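Local atomic coordinates of chitinase (Paenibacillus sp. FPU-7, PDB entry 5GZT), a protein that probably cleaves chitin and chitodextrins by random endo-hydrolysis of the beta-1,4 linkages between their N-acetylglucosamine units. Residues 767-772 with 790-795. Numbering follows the deposited sequence.
Sequences LGYVPG and HINYAF
Tyr769 and Asn792 lie side by side on neighbouring parallel strands of the C-terminal family 18 TIM barrel, and the asparagine side chain lies across one face of the phenol ring. Asn792 CB rests over that face, 3.9 Å from the ring centroid in a CH-pi contact. With CG anti to the carbonyl carbon (chi1 -79°), the amide turns toward Leu767, where Asn792 CG meets Leu767 CD2 at 3.9 Å. Asn792 OD1 lies 3.7 Å from Leu767 CD1, while Asn792 ND2 comes over the same ring as CB, 3.4 Å from Tyr769 CZ. Because the amide stands 82° from the ring plane, it presents its nitrogen rather than its flat side to the aromatic cloud. Beyond this, Tyr769 OH hydrogen-bonds Asp893, part of the family's DxxDxDxE signature. A leucine in place of Tyr769 would probably leave the Asp893 carboxylate without this partner and Asn792 without its aromatic cover. Five backbone bonds join the strands, from Gly768 N to His790 O up to Gly772 N to Ala794 O (2.7 Å); the central one, Val770 N to Asn792 O, is almost straight at 177°. On the other face of the sheet Val770 CG2 packs on Ile791 CG2 at 3.5 Å, and Ile791 and Tyr793 reach helix 830-843. Toward the helices the face is thus mostly apolar, with the Tyr793 hydroxyl held by Asp830; inside the barrel Leu767 packs beside polar and aromatic groups, where Tyr769 and Asn792 both touch Asp891.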
loop_
_atom_site.group_PDB
_atom_site.type_symbol
_atom_site.label_atom_id
_atom_site.label_comp_id
_atom_site.label_asym_id
_atom_site.label_seq_id
_atom_site.Cartn_x
_atom_site.Cartn_y
_atom_site.Cartn_z
ATOM N N LEU B 767 -13.736 12.318 43.598
ATOM C CA LEU B 767 -13.770 11.182 44.554
ATOM C C LEU B 767 -12.360 10.799 44.927
ATOM O O LEU B 767 -11.542 10.562 44.053
ATOM C CB LEU B 767 -14.509 10.014 43.896
ATOM C CG LEU B 767 -14.751 8.808 44.786
ATOM C CD1 LEU B 767 -16.029 8.036 44.360
ATOM C CD2 LEU B 767 -13.559 7.899 44.824
ATOM N N GLY B 768 -12.066 10.770 46.236
ATOM C CA GLY B 768 -10.817 10.315 46.715
ATOM C C GLY B 768 -10.946 9.013 47.435
ATOM O O GLY B 768 -11.850 8.863 48.281
ATOM N N TYR B 769 -10.091 8.063 47.094
ATOM C CA TYR B 769 -9.930 6.880 47.912
ATOM C C TYR B 769 -9.138 7.257 49.157
ATOM O O TYR B 769 -8.108 7.925 49.048
ATOM C CB TYR B 769 -9.203 5.775 47.187
ATOM C CG TYR B 769 -10.075 4.857 46.376
ATOM C CD1 TYR B 769 -10.648 3.737 46.948
ATOM C CD2 TYR B 769 -10.337 5.105 45.029
ATOM C CE1 TYR B 769 -11.440 2.878 46.195
ATOM C CE2 TYR B 769 -11.144 4.264 44.278
ATOM C CZ TYR B 769 -11.696 3.144 44.854
ATOM O OH TYR B 769 -12.519 2.279 44.149
ATOM N N VAL B 770 -9.663 6.894 50.312
ATOM C CA VAL B 770 -9.074 7.144 51.620
ATOM C C VAL B 770 -8.736 5.761 52.266
ATOM O O VAL B 770 -9.601 4.955 52.529
ATOM C CB VAL B 770 -10.002 7.954 52.483
ATOM C CG1 VAL B 770 -9.428 8.078 53.862
ATOM C CG2 VAL B 770 -10.251 9.358 51.833
ATOM N N PRO B 771 -7.438 5.460 52.412
ATOM C CA PRO B 771 -7.004 4.173 52.876
ATOM C C PRO B 771 -7.281 4.048 54.359
ATOM O O PRO B 771 -6.962 4.941 55.150
ATOM C CB PRO B 771 -5.529 4.184 52.581
ATOM C CG PRO B 771 -5.128 5.579 52.514
ATOM C CD PRO B 771 -6.323 6.332 52.013
ATOM N N GLY B 772 -7.928 2.940 54.735
ATOM C CA GLY B 772 -8.280 2.681 56.104
ATOM C C GLY B 772 -7.123 2.199 57.009
ATOM O O GLY B 772 -7.298 2.096 58.216
ATOM N N HIS B 790 -16.728 13.264 47.174
ATOM C CA HIS B 790 -16.931 11.835 47.510
ATOM C C HIS B 790 -15.655 11.279 48.101
ATOM O O HIS B 790 -14.534 11.679 47.751
ATOM C CB HIS B 790 -17.349 10.948 46.300
ATOM C CG HIS B 790 -18.723 11.184 45.754
ATOM N ND1 HIS B 790 -19.103 12.351 45.153
ATOM C CD2 HIS B 790 -19.841 10.384 45.749
ATOM C CE1 HIS B 790 -20.371 12.276 44.795
ATOM N NE2 HIS B 790 -20.831 11.078 45.135
ATOM N N ILE B 791 -15.834 10.358 49.013
ATOM C CA ILE B 791 -14.789 9.466 49.499
ATOM C C ILE B 791 -15.160 8.039 49.378
ATOM O O ILE B 791 -16.291 7.672 49.765
ATOM C CB ILE B 791 -14.558 9.744 51.000
ATOM C CG1 ILE B 791 -13.844 11.111 51.167
ATOM C CG2 ILE B 791 -13.670 8.611 51.610
ATOM C CD1 ILE B 791 -13.769 11.621 52.595
ATOM N N ASN B 792 -14.253 7.209 48.892
ATOM C CA ASN B 792 -14.379 5.782 49.073
ATOM C C ASN B 792 -13.449 5.290 50.218
ATOM O O ASN B 792 -12.265 5.516 50.155
ATOM C CB ASN B 792 -13.992 4.960 47.815
ATOM C CG ASN B 792 -15.084 4.918 46.740
ATOM O OD1 ASN B 792 -16.185 5.427 46.916
ATOM N ND2 ASN B 792 -14.712 4.441 45.569
ATOM N N TYR B 793 -13.970 4.636 51.251
ATOM C CA TYR B 793 -13.138 4.085 52.334
ATOM C C TYR B 793 -12.697 2.696 51.970
ATOM O O TYR B 793 -13.529 1.823 51.802
ATOM C CB TYR B 793 -13.921 4.064 53.651
ATOM C CG TYR B 793 -13.121 3.642 54.831
ATOM C CD1 TYR B 793 -12.231 4.525 55.466
ATOM C CD2 TYR B 793 -13.197 2.338 55.302
ATOM C CE1 TYR B 793 -11.477 4.127 56.591
ATOM C CE2 TYR B 793 -12.437 1.920 56.441
ATOM C CZ TYR B 793 -11.590 2.814 57.071
ATOM O OH TYR B 793 -10.917 2.374 58.167
ATOM N N ALA B 794 -11.383 2.508 51.747
ATOM C CA ALA B 794 -10.775 1.245 51.394
ATOM C C ALA B 794 -10.234 0.563 52.682
ATOM O O ALA B 794 -9.465 1.190 53.368
ATOM C CB ALA B 794 -9.615 1.558 50.482
ATOM N N PHE B 795 -10.689 -0.614 53.110
ATOM C CA PHE B 795 -11.771 -1.353 52.490
ATOM C C PHE B 795 -12.500 -2.090 53.598
ATOM O O PHE B 795 -11.975 -2.238 54.700
ATOM C CB PHE B 795 -11.293 -2.382 51.535
ATOM C CG PHE B 795 -10.594 -1.890 50.300
ATOM C CD1 PHE B 795 -11.323 -1.536 49.190
ATOM C CD2 PHE B 795 -9.193 -2.031 50.165
ATOM C CE1 PHE B 795 -10.685 -1.126 48.008
ATOM C CE2 PHE B 795 -8.555 -1.658 48.990
ATOM C CZ PHE B 795 -9.302 -1.194 47.886
#